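Local structure of succinylglutamate desuccinylase (Vibrio parahaemolyticus, 2BCO) at residues Lys162-Ala167 against Asp232-Phe237; Gln33-Gln38 against Glu43-Asn48; Glu110-Leu115 against Asp131-Leu136; Asp271-Met276 against Gln321-Met326. The protein probably hydrolyses N-succinylglutamate to succinate and glutamate with the help of a bound zinc ion, the last step of arginine breakdown by the AST pathway. All coordinates share one frame; numbering follows the deposited sequence.

Contact 1. Residues Lys162-Ala167 against Asp232-Phe237; sequences KHYTFA and DRLTAF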
# COMPACT_ATOMS: atom_id res chain seq x y z
N LYS A 162 6.72 -12.28 11.33
CA LYS A 162 6.81 -11.89 12.73
C LYS A 162 6.28 -10.47 12.84
O LYS A 162 6.05 -9.96 13.93
CB LYS A 162 8.26 -11.98 13.22
CG LYS A 162 9.27 -11.22 12.38
CD LYS A 162 10.70 -11.55 12.81
CE LYS A 162 11.72 -10.81 11.95
NZ LYS A 162 13.13 -11.27 12.16
N HIS A 163 6.08 -9.83 11.68
CA HIS A 163 5.54 -8.48 11.62
C HIS A 163 4.15 -8.60 10.99
O HIS A 163 4.02 -8.68 9.77
CB HIS A 163 6.39 -7.56 10.74
CG HIS A 163 7.80 -7.38 11.22
ND1 HIS A 163 8.11 -7.15 12.54
CD2 HIS A 163 8.98 -7.35 10.55
CE1 HIS A 163 9.42 -6.99 12.67
NE2 HIS A 163 9.97 -7.11 11.47
N TYR A 164 3.11 -8.65 11.83
CA TYR A 164 1.74 -8.79 11.32
C TYR A 164 1.42 -7.65 10.34
O TYR A 164 0.73 -7.86 9.34
CB TYR A 164 0.74 -8.79 12.47
CG TYR A 164 -0.70 -8.90 12.02
CD1 TYR A 164 -1.20 -10.11 11.54
CD2 TYR A 164 -1.55 -7.80 12.07
CE1 TYR A 164 -2.54 -10.22 11.11
CE2 TYR A 164 -2.88 -7.90 11.65
CZ TYR A 164 -3.37 -9.11 11.17
OH TYR A 164 -4.69 -9.20 10.78
N THR A 165 1.91 -6.45 10.65
CA THR A 165 1.75 -5.29 9.79
C THR A 165 3.13 -4.70 9.50
O THR A 165 4.03 -4.75 10.34
CB THR A 165 0.92 -4.15 10.44
OG1 THR A 165 1.54 -3.73 11.66
CG2 THR A 165 -0.51 -4.59 10.70
N PHE A 166 3.30 -4.18 8.29
CA PHE A 166 4.54 -3.54 7.88
C PHE A 166 4.27 -2.74 6.62
O PHE A 166 3.24 -2.92 5.98
CB PHE A 166 5.69 -4.55 7.71
CG PHE A 166 5.60 -5.42 6.48
CD1 PHE A 166 6.17 -5.01 5.28
CD2 PHE A 166 5.04 -6.70 6.55
CE1 PHE A 166 6.19 -5.86 4.16
CE2 PHE A 166 5.06 -7.55 5.43
CZ PHE A 166 5.64 -7.13 4.24
N ALA A 167 5.19 -1.85 6.27
CA ALA A 167 5.00 -1.01 5.10
C ALA A 167 6.27 -0.90 4.27
O ALA A 167 7.37 -1.16 4.76
CB ALA A 167 4.53 0.38 5.52
N ASP A 232 -9.99 -7.02 14.17
CA ASP A 232 -9.57 -6.43 15.44
C ASP A 232 -8.07 -6.17 15.46
O ASP A 232 -7.62 -5.22 16.08
CB ASP A 232 -9.98 -7.34 16.60
CG ASP A 232 -11.49 -7.40 16.76
OD1 ASP A 232 -12.08 -6.34 17.08
OD2 ASP A 232 -12.08 -8.49 16.56
N ARG A 233 -7.31 -7.01 14.76
CA ARG A 233 -5.87 -6.84 14.70
C ARG A 233 -5.50 -5.60 13.88
O ARG A 233 -4.34 -5.23 13.80
CB ARG A 233 -5.21 -8.08 14.09
CG ARG A 233 -5.59 -9.39 14.77
CD ARG A 233 -4.71 -10.55 14.32
NE ARG A 233 -3.33 -10.39 14.79
CZ ARG A 233 -2.38 -11.30 14.64
NH1 ARG A 233 -2.64 -12.46 14.03
NH2 ARG A 233 -1.16 -11.06 15.09
N LEU A 234 -6.49 -4.96 13.26
CA LEU A 234 -6.21 -3.77 12.46
C LEU A 234 -6.81 -2.52 13.10
O LEU A 234 -6.82 -1.45 12.50
CB LEU A 234 -6.79 -3.92 11.04
CG LEU A 234 -6.16 -5.01 10.18
CD1 LEU A 234 -6.90 -5.09 8.86
CD2 LEU A 234 -4.68 -4.70 9.96
N THR A 235 -7.30 -2.67 14.32
CA THR A 235 -7.91 -1.55 15.04
C THR A 235 -6.98 -0.33 15.19
O THR A 235 -7.40 0.80 14.95
CB THR A 235 -8.38 -2.01 16.44
OG1 THR A 235 -9.35 -3.06 16.28
CG2 THR A 235 -9.00 -0.85 17.22
N ALA A 236 -5.74 -0.56 15.58
CA ALA A 236 -4.80 0.55 15.76
C ALA A 236 -4.58 1.29 14.44
O ALA A 236 -4.56 2.51 14.39
CB ALA A 236 -3.47 0.03 16.31
N PHE A 237 -4.40 0.54 13.36
CA PHE A 237 -4.21 1.17 12.08
C PHE A 237 -5.44 2.00 11.67
O PHE A 237 -5.31 3.14 11.24
CB PHE A 237 -3.95 0.13 10.98
CG PHE A 237 -4.14 0.66 9.60
CD1 PHE A 237 -3.15 1.40 8.98
CD2 PHE A 237 -5.35 0.48 8.93
CE1 PHE A 237 -3.35 1.94 7.71
CE2 PHE A 237 -5.57 1.02 7.67
CZ PHE A 237 -4.56 1.75 7.06
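One face of the Y164 ring carries the guanidinium group of R233, which lies almost flat on it: the two planes are only 9° apart and their centres 3.8 Å from each other. Seen from the arginine, CD1 of the tyrosine sits over the middle of one guanidinium face, with R233 CZ 3.5 Å from Y164 CD1. The pair combines stacking with a cation-pi interaction, and the aliphatic part of the arginine adds to it, because R233 CD also lies over the ring in a CH-pi contact and R233 CB comes to 3.4 Å from Y164 CE2. A bend in the arginine chain (chi3 68°) folds the guanidinium back over the ring. Arginine suits this exposed position because its flat, cationic end can lie on an aromatic face while its methylenes pack against the same ring. L234 approaches the same ring obliquely, its CD2 4.0 Å from Y164 CE2, and the same methyl packs 4.2 Å from T165 CG2. Leucine is apt here, since L220, A68 and L72, all apolar, also touch it. T165 divides its roles: its methyl faces the leucine while OG1 is hydrogen-bonded to E191 N. Just beyond, T235 OG1 and T235 N both bond to D232 O, tying together the turn that leads into the helix. The contact thus joins the start of strand 165-169 to L234, the N-cap of helix 235-245, in the zinc-dependent catalytic domain; the T165 side chain lies about 6 Å from that of E219, the predicted active-site residue.

Contact 2. Residues Gln33-Gln38 against Glu43-Asn48; sequences QLKLYQ and EVIPEN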
# COMPACT_ATOMS: atom_id res chain seq x y z
N GLN A 33 -18.36 16.93 1.07
CA GLN A 33 -18.79 16.61 -0.28
C GLN A 33 -18.28 15.25 -0.76
O GLN A 33 -17.10 14.92 -0.62
CB GLN A 33 -18.31 17.71 -1.23
CG GLN A 33 -18.82 17.58 -2.65
CD GLN A 33 -18.38 18.74 -3.52
OE1 GLN A 33 -18.71 18.80 -4.70
NE2 GLN A 33 -17.63 19.68 -2.93
N LEU A 34 -19.19 14.45 -1.32
CA LEU A 34 -18.88 13.12 -1.84
C LEU A 34 -19.11 13.08 -3.35
O LEU A 34 -20.17 13.49 -3.84
CB LEU A 34 -19.78 12.08 -1.17
CG LEU A 34 -19.69 11.91 0.34
CD1 LEU A 34 -20.79 10.98 0.81
CD2 LEU A 34 -18.33 11.34 0.71
N LYS A 35 -18.13 12.59 -4.10
CA LYS A 35 -18.25 12.51 -5.55
C LYS A 35 -17.85 11.13 -6.06
O LYS A 35 -16.70 10.71 -5.90
CB LYS A 35 -17.37 13.58 -6.22
CG LYS A 35 -17.66 15.00 -5.76
CD LYS A 35 -16.92 16.03 -6.60
CE LYS A 35 -15.40 15.90 -6.45
NZ LYS A 35 -14.66 16.90 -7.27
N LEU A 36 -18.80 10.41 -6.65
CA LEU A 36 -18.52 9.08 -7.19
C LEU A 36 -18.23 9.24 -8.68
O LEU A 36 -19.15 9.33 -9.49
CB LEU A 36 -19.71 8.15 -6.99
CG LEU A 36 -19.45 6.67 -7.31
CD1 LEU A 36 -18.48 6.09 -6.29
CD2 LEU A 36 -20.75 5.88 -7.29
N TYR A 37 -16.95 9.26 -9.04
CA TYR A 37 -16.56 9.43 -10.43
C TYR A 37 -16.94 8.25 -11.32
O TYR A 37 -17.44 8.43 -12.43
CB TYR A 37 -15.06 9.66 -10.54
CG TYR A 37 -14.59 10.98 -9.98
CD1 TYR A 37 -15.05 12.18 -10.51
CD2 TYR A 37 -13.66 11.03 -8.95
CE1 TYR A 37 -14.58 13.41 -10.04
CE2 TYR A 37 -13.18 12.25 -8.47
CZ TYR A 37 -13.64 13.43 -9.01
OH TYR A 37 -13.16 14.63 -8.54
N GLN A 38 -16.71 7.04 -10.82
CA GLN A 38 -17.00 5.81 -11.55
C GLN A 38 -16.98 4.68 -10.53
O GLN A 38 -16.78 4.93 -9.34
CB GLN A 38 -15.94 5.58 -12.63
CG GLN A 38 -14.53 5.47 -12.05
CD GLN A 38 -13.45 5.38 -13.11
OE1 GLN A 38 -13.12 6.36 -13.77
NE2 GLN A 38 -12.89 4.19 -13.28
N GLU A 43 -14.47 10.42 -4.25
CA GLU A 43 -13.70 11.53 -3.72
C GLU A 43 -14.47 12.14 -2.56
O GLU A 43 -15.70 12.23 -2.60
CB GLU A 43 -13.45 12.60 -4.78
CG GLU A 43 -12.45 13.65 -4.32
CD GLU A 43 -12.08 14.62 -5.42
OE1 GLU A 43 -11.67 14.15 -6.51
OE2 GLU A 43 -12.18 15.84 -5.19
N VAL A 44 -13.76 12.55 -1.52
CA VAL A 44 -14.39 13.16 -0.36
C VAL A 44 -13.68 14.48 -0.13
O VAL A 44 -12.47 14.52 0.11
CB VAL A 44 -14.28 12.25 0.89
CG1 VAL A 44 -15.03 12.86 2.06
CG2 VAL A 44 -14.85 10.88 0.58
N ILE A 45 -14.43 15.58 -0.22
CA ILE A 45 -13.87 16.91 -0.04
C ILE A 45 -14.41 17.53 1.26
O ILE A 45 -15.60 17.44 1.54
CB ILE A 45 -14.25 17.83 -1.23
CG1 ILE A 45 -13.72 17.23 -2.53
CG2 ILE A 45 -13.70 19.24 -1.01
CD1 ILE A 45 -14.09 18.02 -3.78
N PRO A 46 -13.52 18.14 2.06
CA PRO A 46 -13.91 18.77 3.32
C PRO A 46 -14.76 20.03 3.10
O PRO A 46 -14.71 20.65 2.05
CB PRO A 46 -12.57 19.11 3.97
CG PRO A 46 -11.62 18.16 3.33
CD PRO A 46 -12.06 18.16 1.90
N GLU A 47 -15.54 20.39 4.11
CA GLU A 47 -16.38 21.57 4.04
C GLU A 47 -15.56 22.85 3.89
O GLU A 47 -15.92 23.73 3.11
CB GLU A 47 -17.25 21.68 5.29
CG GLU A 47 -18.09 22.94 5.36
CD GLU A 47 -18.76 23.11 6.70
OE1 GLU A 47 -18.05 23.10 7.73
OE2 GLU A 47 -20.00 23.25 6.74
N ASN A 48 -14.45 22.94 4.63
CA ASN A 48 -13.59 24.11 4.59
C ASN A 48 -12.15 23.82 4.15
O ASN A 48 -11.25 23.71 4.98
CB ASN A 48 -13.55 24.79 5.96
CG ASN A 48 -12.69 26.05 5.97
OD1 ASN A 48 -13.01 27.04 5.31
ND2 ASN A 48 -11.58 26.00 6.71
O HOH W 1 -17.22 20.26 0.30
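E43, the residue most covered by this contact, packs its side chain alongside K35 and is met by Y37 as well. The tyrosine donates from OH to E43 OE1 over 2.6 Å, approaching from well above the carboxylate plane, while the oxygen itself lies at the ring's edge. K35 NZ makes a weak salt bridge of 3.4 Å to E43 OE2 and also donates to Y37 OH at 3.0 Å. The phenol is therefore held between an ammonium donor and a carboxylate acceptor, which fixes its position and probably favours the charged form of the glutamate. With CG anti to the backbone N (chi1 -170°) and the chain extended beyond, E43 is long enough to reach both partners. Q33 and I45, next in buried area, form an antiparallel hydrogen-bonded pair on the same face: Q33 N bonds to I45 O at 2.8 Å, almost straight at 178°, and I45 N returns a bond to Q33 O. I45 CD1 lies 3.7 Å from K35 CE; isoleucine suits a strand, and its CD1 arm can pack against the end of the lysine chain. On the other face L34 and V44 make a non-hydrogen-bonded pair, with L34 CD2 3.5 Å from V44 CG2. Strand 33-38 and residues 43-45 belong to the two arms of the β-hairpin 33-38/41-45. Strand 24-27 flanks one arm and strand 90-95 the other, where R90 adds a second salt bridge to E43 OE2, while helix 68-81 covers L34 and V44 through E81 and I80.

Contact 3. Residues Glu110-Leu115 against Asp131-Leu136; sequences ENLNRL and DTLKLL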
# COMPACT_ATOMS: atom_id res chain seq x y z
N GLU A 110 -2.69 -10.39 -15.12
CA GLU A 110 -1.36 -10.07 -14.62
C GLU A 110 -1.40 -9.22 -13.34
O GLU A 110 -2.35 -8.47 -13.12
CB GLU A 110 -0.59 -9.32 -15.71
CG GLU A 110 0.89 -9.60 -15.73
CD GLU A 110 1.66 -8.62 -16.59
OE1 GLU A 110 1.13 -8.27 -17.67
OE2 GLU A 110 2.77 -8.20 -16.20
N ASN A 111 -0.38 -9.34 -12.51
CA ASN A 111 -0.28 -8.59 -11.25
C ASN A 111 -0.40 -7.10 -11.54
O ASN A 111 0.49 -6.50 -12.14
CB ASN A 111 1.08 -8.87 -10.59
CG ASN A 111 1.23 -8.23 -9.20
OD1 ASN A 111 0.48 -7.33 -8.82
ND2 ASN A 111 2.21 -8.69 -8.46
N LEU A 112 -1.49 -6.49 -11.10
CA LEU A 112 -1.72 -5.07 -11.35
C LEU A 112 -0.60 -4.18 -10.79
O LEU A 112 -0.27 -3.14 -11.36
CB LEU A 112 -3.07 -4.66 -10.73
CG LEU A 112 -3.87 -3.50 -11.31
CD1 LEU A 112 -4.99 -3.14 -10.34
CD2 LEU A 112 -2.99 -2.30 -11.54
N ASN A 113 0.01 -4.59 -9.69
CA ASN A 113 1.04 -3.78 -9.07
C ASN A 113 2.45 -3.89 -9.63
O ASN A 113 3.43 -3.59 -8.94
CB ASN A 113 1.03 -4.02 -7.56
CG ASN A 113 1.24 -2.75 -6.78
OD1 ASN A 113 0.82 -1.67 -7.21
ND2 ASN A 113 1.86 -2.86 -5.62
N ARG A 114 2.55 -4.29 -10.90
CA ARG A 114 3.83 -4.39 -11.59
C ARG A 114 3.71 -3.62 -12.91
O ARG A 114 4.64 -3.57 -13.70
CB ARG A 114 4.16 -5.85 -11.89
CG ARG A 114 4.92 -6.55 -10.78
CD ARG A 114 4.93 -8.07 -10.97
NE ARG A 114 5.51 -8.75 -9.81
CZ ARG A 114 5.34 -10.05 -9.54
NH1 ARG A 114 4.62 -10.81 -10.34
NH2 ARG A 114 5.90 -10.58 -8.46
N LEU A 115 2.56 -3.00 -13.11
CA LEU A 115 2.27 -2.30 -14.36
C LEU A 115 2.32 -0.78 -14.37
O LEU A 115 1.81 -0.16 -15.30
CB LEU A 115 0.89 -2.74 -14.85
CG LEU A 115 0.71 -4.26 -14.92
CD1 LEU A 115 -0.70 -4.59 -15.37
CD2 LEU A 115 1.73 -4.83 -15.89
N ASP A 131 -3.69 1.99 -16.40
CA ASP A 131 -3.76 3.18 -17.24
C ASP A 131 -4.79 4.15 -16.66
O ASP A 131 -4.54 5.36 -16.59
CB ASP A 131 -4.13 2.78 -18.67
CG ASP A 131 -2.92 2.70 -19.60
OD1 ASP A 131 -1.95 1.99 -19.29
OD2 ASP A 131 -2.95 3.35 -20.67
N THR A 132 -5.93 3.63 -16.23
CA THR A 132 -6.97 4.46 -15.64
C THR A 132 -6.54 5.00 -14.27
O THR A 132 -6.85 6.14 -13.92
CB THR A 132 -8.30 3.69 -15.44
OG1 THR A 132 -8.82 3.30 -16.72
CG2 THR A 132 -9.32 4.56 -14.72
N LEU A 133 -5.84 4.19 -13.48
CA LEU A 133 -5.40 4.63 -12.16
C LEU A 133 -4.42 5.81 -12.24
O LEU A 133 -4.47 6.72 -11.41
CB LEU A 133 -4.78 3.46 -11.39
CG LEU A 133 -5.78 2.33 -11.07
CD1 LEU A 133 -5.07 1.13 -10.47
CD2 LEU A 133 -6.86 2.84 -10.12
N LYS A 134 -3.55 5.79 -13.24
CA LYS A 134 -2.60 6.88 -13.40
C LYS A 134 -3.35 8.18 -13.65
O LYS A 134 -2.91 9.25 -13.24
CB LYS A 134 -1.64 6.62 -14.57
CG LYS A 134 -0.87 5.32 -14.49
CD LYS A 134 0.10 5.22 -15.65
CE LYS A 134 0.89 3.93 -15.61
NZ LYS A 134 1.84 3.84 -16.76
N LEU A 135 -4.48 8.08 -14.35
CA LEU A 135 -5.32 9.23 -14.65
C LEU A 135 -5.98 9.79 -13.38
O LEU A 135 -6.02 11.00 -13.17
CB LEU A 135 -6.41 8.83 -15.66
CG LEU A 135 -6.20 9.06 -17.16
CD1 LEU A 135 -4.73 9.02 -17.53
CD2 LEU A 135 -7.00 8.02 -17.95
N LEU A 136 -6.50 8.89 -12.54
CA LEU A 136 -7.14 9.29 -11.29
C LEU A 136 -6.15 10.03 -10.39
O LEU A 136 -6.52 10.97 -9.70
CB LEU A 136 -7.66 8.06 -10.54
CG LEU A 136 -8.66 7.17 -11.26
CD1 LEU A 136 -9.07 6.04 -10.33
CD2 LEU A 136 -9.87 7.98 -11.69
O HOH W 2 3.03 1.59 -17.18
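L112 and L133 meet through single methyl groups, at a place where a short 3-10 turn beside the zinc site rests on helix 125-141. Their side chains come together at a slant, and L112 CD2 stands 4.2 Å from L133 CD1, a loose van der Waals contact. The bond from CA to CB in L133 is directed at the turn. In L112 it is not, and the reach comes from CG lying roughly anti to the backbone N (chi1 -153°), which carries the branch across to the helix. Leucine suits both places because apolar groups pack around them: I129 and A130 touch L112, as does E126, while F116, F203 and I94 touch L133. The turn carrying L112 is an Asx turn, in which N111 OD1 accepts from N113 N at 2.9 Å, the donor standing 41° out of the carbonyl plane. Asparagine fits here because the same oxygen is hydrogen-bonded to NE2 of H63, a zinc ligand, making N111 a second-shell residue that probably steadies that histidine. L115 N bonds weakly to L112 O, continuing the turn. A polar link joins the segments too. The chain of K134 is extended, with all its torsions beyond CG near 180°, and a water molecule bridges its end to the turn, donating to L115 O at 2.8 Å and accepting from K134 NZ at 2.6 Å.

Contact 4. Residues Asp271-Met276 against Gln321-Met326; sequences DDFDFM and QRAALM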
# COMPACT_ATOMS: atom_id res chain seq x y z
N ASP A 271 18.05 -21.15 -14.90
CA ASP A 271 16.77 -21.85 -14.88
C ASP A 271 16.66 -22.72 -13.63
O ASP A 271 15.57 -22.88 -13.06
CB ASP A 271 16.64 -22.71 -16.15
CG ASP A 271 15.25 -23.30 -16.31
OD1 ASP A 271 14.83 -24.11 -15.46
OD2 ASP A 271 14.57 -22.96 -17.30
N ASP A 272 17.79 -23.29 -13.21
CA ASP A 272 17.85 -24.14 -12.03
C ASP A 272 18.08 -23.26 -10.80
O ASP A 272 19.20 -23.08 -10.34
CB ASP A 272 18.99 -25.15 -12.18
CG ASP A 272 19.11 -26.08 -10.98
OD1 ASP A 272 18.06 -26.52 -10.45
OD2 ASP A 272 20.25 -26.37 -10.57
N PHE A 273 16.98 -22.71 -10.29
CA PHE A 273 17.00 -21.82 -9.14
C PHE A 273 15.96 -22.29 -8.13
O PHE A 273 14.89 -22.75 -8.52
CB PHE A 273 16.65 -20.40 -9.63
CG PHE A 273 16.59 -19.37 -8.55
CD1 PHE A 273 17.70 -18.59 -8.24
CD2 PHE A 273 15.40 -19.14 -7.86
CE1 PHE A 273 17.63 -17.60 -7.25
CE2 PHE A 273 15.32 -18.15 -6.86
CZ PHE A 273 16.44 -17.38 -6.56
N ASP A 274 16.27 -22.20 -6.84
CA ASP A 274 15.30 -22.60 -5.82
C ASP A 274 15.78 -22.23 -4.42
O ASP A 274 16.91 -21.81 -4.22
CB ASP A 274 15.04 -24.11 -5.89
CG ASP A 274 13.63 -24.49 -5.47
OD1 ASP A 274 12.99 -23.72 -4.72
OD2 ASP A 274 13.14 -25.56 -5.89
N PHE A 275 14.89 -22.39 -3.45
CA PHE A 275 15.19 -22.09 -2.06
C PHE A 275 15.06 -23.38 -1.27
O PHE A 275 14.41 -24.31 -1.71
CB PHE A 275 14.20 -21.07 -1.51
CG PHE A 275 14.19 -19.77 -2.26
CD1 PHE A 275 15.32 -18.96 -2.30
CD2 PHE A 275 13.02 -19.32 -2.89
CE1 PHE A 275 15.30 -17.73 -2.96
CE2 PHE A 275 13.00 -18.09 -3.55
CZ PHE A 275 14.14 -17.29 -3.58
N MSE A 276 15.67 -23.43 -0.09
CA MSE A 276 15.60 -24.63 0.73
C MSE A 276 14.35 -24.63 1.61
O MSE A 276 13.82 -25.70 1.94
CB MSE A 276 16.84 -24.76 1.61
CG MSE A 276 18.13 -24.83 0.82
SE MSE A 276 19.67 -25.17 1.95
CE MSE A 276 19.90 -27.05 1.61
N GLN A 321 14.69 -11.37 -13.39
CA GLN A 321 13.94 -10.52 -12.46
C GLN A 321 14.38 -10.82 -11.03
O GLN A 321 15.14 -11.77 -10.80
CB GLN A 321 12.43 -10.79 -12.60
CG GLN A 321 11.87 -10.47 -13.97
CD GLN A 321 11.99 -9.00 -14.32
OE1 GLN A 321 11.38 -8.14 -13.67
NE2 GLN A 321 12.78 -8.69 -15.34
N ARG A 322 13.93 -10.04 -10.06
CA ARG A 322 14.34 -10.28 -8.68
C ARG A 322 13.49 -11.36 -8.03
O ARG A 322 12.27 -11.39 -8.19
CB ARG A 322 14.29 -9.00 -7.85
CG ARG A 322 12.94 -8.62 -7.25
CD ARG A 322 13.17 -7.56 -6.18
NE ARG A 322 11.94 -7.03 -5.60
CZ ARG A 322 11.02 -7.76 -4.98
NH1 ARG A 322 11.17 -9.08 -4.86
NH2 ARG A 322 9.95 -7.17 -4.47
N ALA A 323 14.16 -12.26 -7.32
CA ALA A 323 13.50 -13.37 -6.64
C ALA A 323 13.30 -13.11 -5.15
O ALA A 323 12.48 -13.78 -4.51
CB ALA A 323 14.31 -14.64 -6.84
N ALA A 324 14.04 -12.16 -4.60
CA ALA A 324 13.92 -11.85 -3.18
C ALA A 324 14.67 -10.60 -2.74
O ALA A 324 15.52 -10.06 -3.46
CB ALA A 324 14.40 -13.04 -2.35
N LEU A 325 14.33 -10.15 -1.54
CA LEU A 325 14.95 -8.98 -0.94
C LEU A 325 15.58 -9.47 0.35
O LEU A 325 15.01 -10.29 1.05
CB LEU A 325 13.88 -7.94 -0.63
CG LEU A 325 13.96 -6.54 -1.25
CD1 LEU A 325 14.76 -6.54 -2.54
CD2 LEU A 325 12.54 -6.04 -1.49
N MSE A 326 16.79 -9.01 0.64
CA MSE A 326 17.46 -9.36 1.88
C MSE A 326 17.51 -8.02 2.60
O MSE A 326 18.06 -7.05 2.08
CB MSE A 326 18.87 -9.89 1.62
CG MSE A 326 18.93 -11.20 0.85
SE MSE A 326 18.10 -12.65 1.80
CE MSE A 326 19.64 -13.26 2.81
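Within the barrel-sandwich hybrid domain, two β-layers face each other here, with F273 and F275 on one and A323 and A324 on the other. The axes of strands 273-275 and 322-326 come within 9.9 Å, at 38° to each other, a spacing that belongs to packed layers and not to hydrogen-bonded neighbours. F273 and F275, two residues apart on one strand, both direct their side chains at the opposing layer. F273, whose CG is anti to the backbone N (chi1 178°), brings its CZ to A323, 3.5 Å from CB of that alanine, with the methyl placed obliquely to the ring. F275 brings its own CZ to 4.2 Å from A323 CB and to 4.4 Å from A324 CB, while A323 O stands at the edge of its ring, 4.0 Å from F275 CZ. Thus one small methyl is touched by the CZ atoms of both rings. Alanine is well matched to the site, for its short side chain lets the two phenylalanine rings come close to the opposing strand. Both alanines can face the same side because A323 and A324 form a classic beta bulge opposite I266. On the phenylalanine strand, D274 OD1 accepts from the backbone N of the next residue, F275. Strand 273-275 pairs with 292-296, and 322-335 pairs with 258-267, so the aromatic-to-alanine contact is packing between two β-layers, as expected in a barrel-sandwich hybrid domain.

How the contacts relate
Along the chain, contact 2 closes first, contact 3 follows, then contact 1, and contact 4 comes last. Contacts 1 and 3 both belong to the catalytic domain, on opposite sides of the chain's centre with their centres 26 Å apart, and each lies near part of the active centre: contact 3 beside zinc ligand H63, contact 1 by the predicted E219. Contact 2 occupies the N-terminal hairpin and touches contact 3 directly, Q38 packing on T132 and L136 of helix 125-141. Contact 4 lies in the hybrid domain, 45 Å from contact 2 between centres but only about 6 Å from contact 3 at nearest atoms, so the second domain comes close to the zinc-site turn.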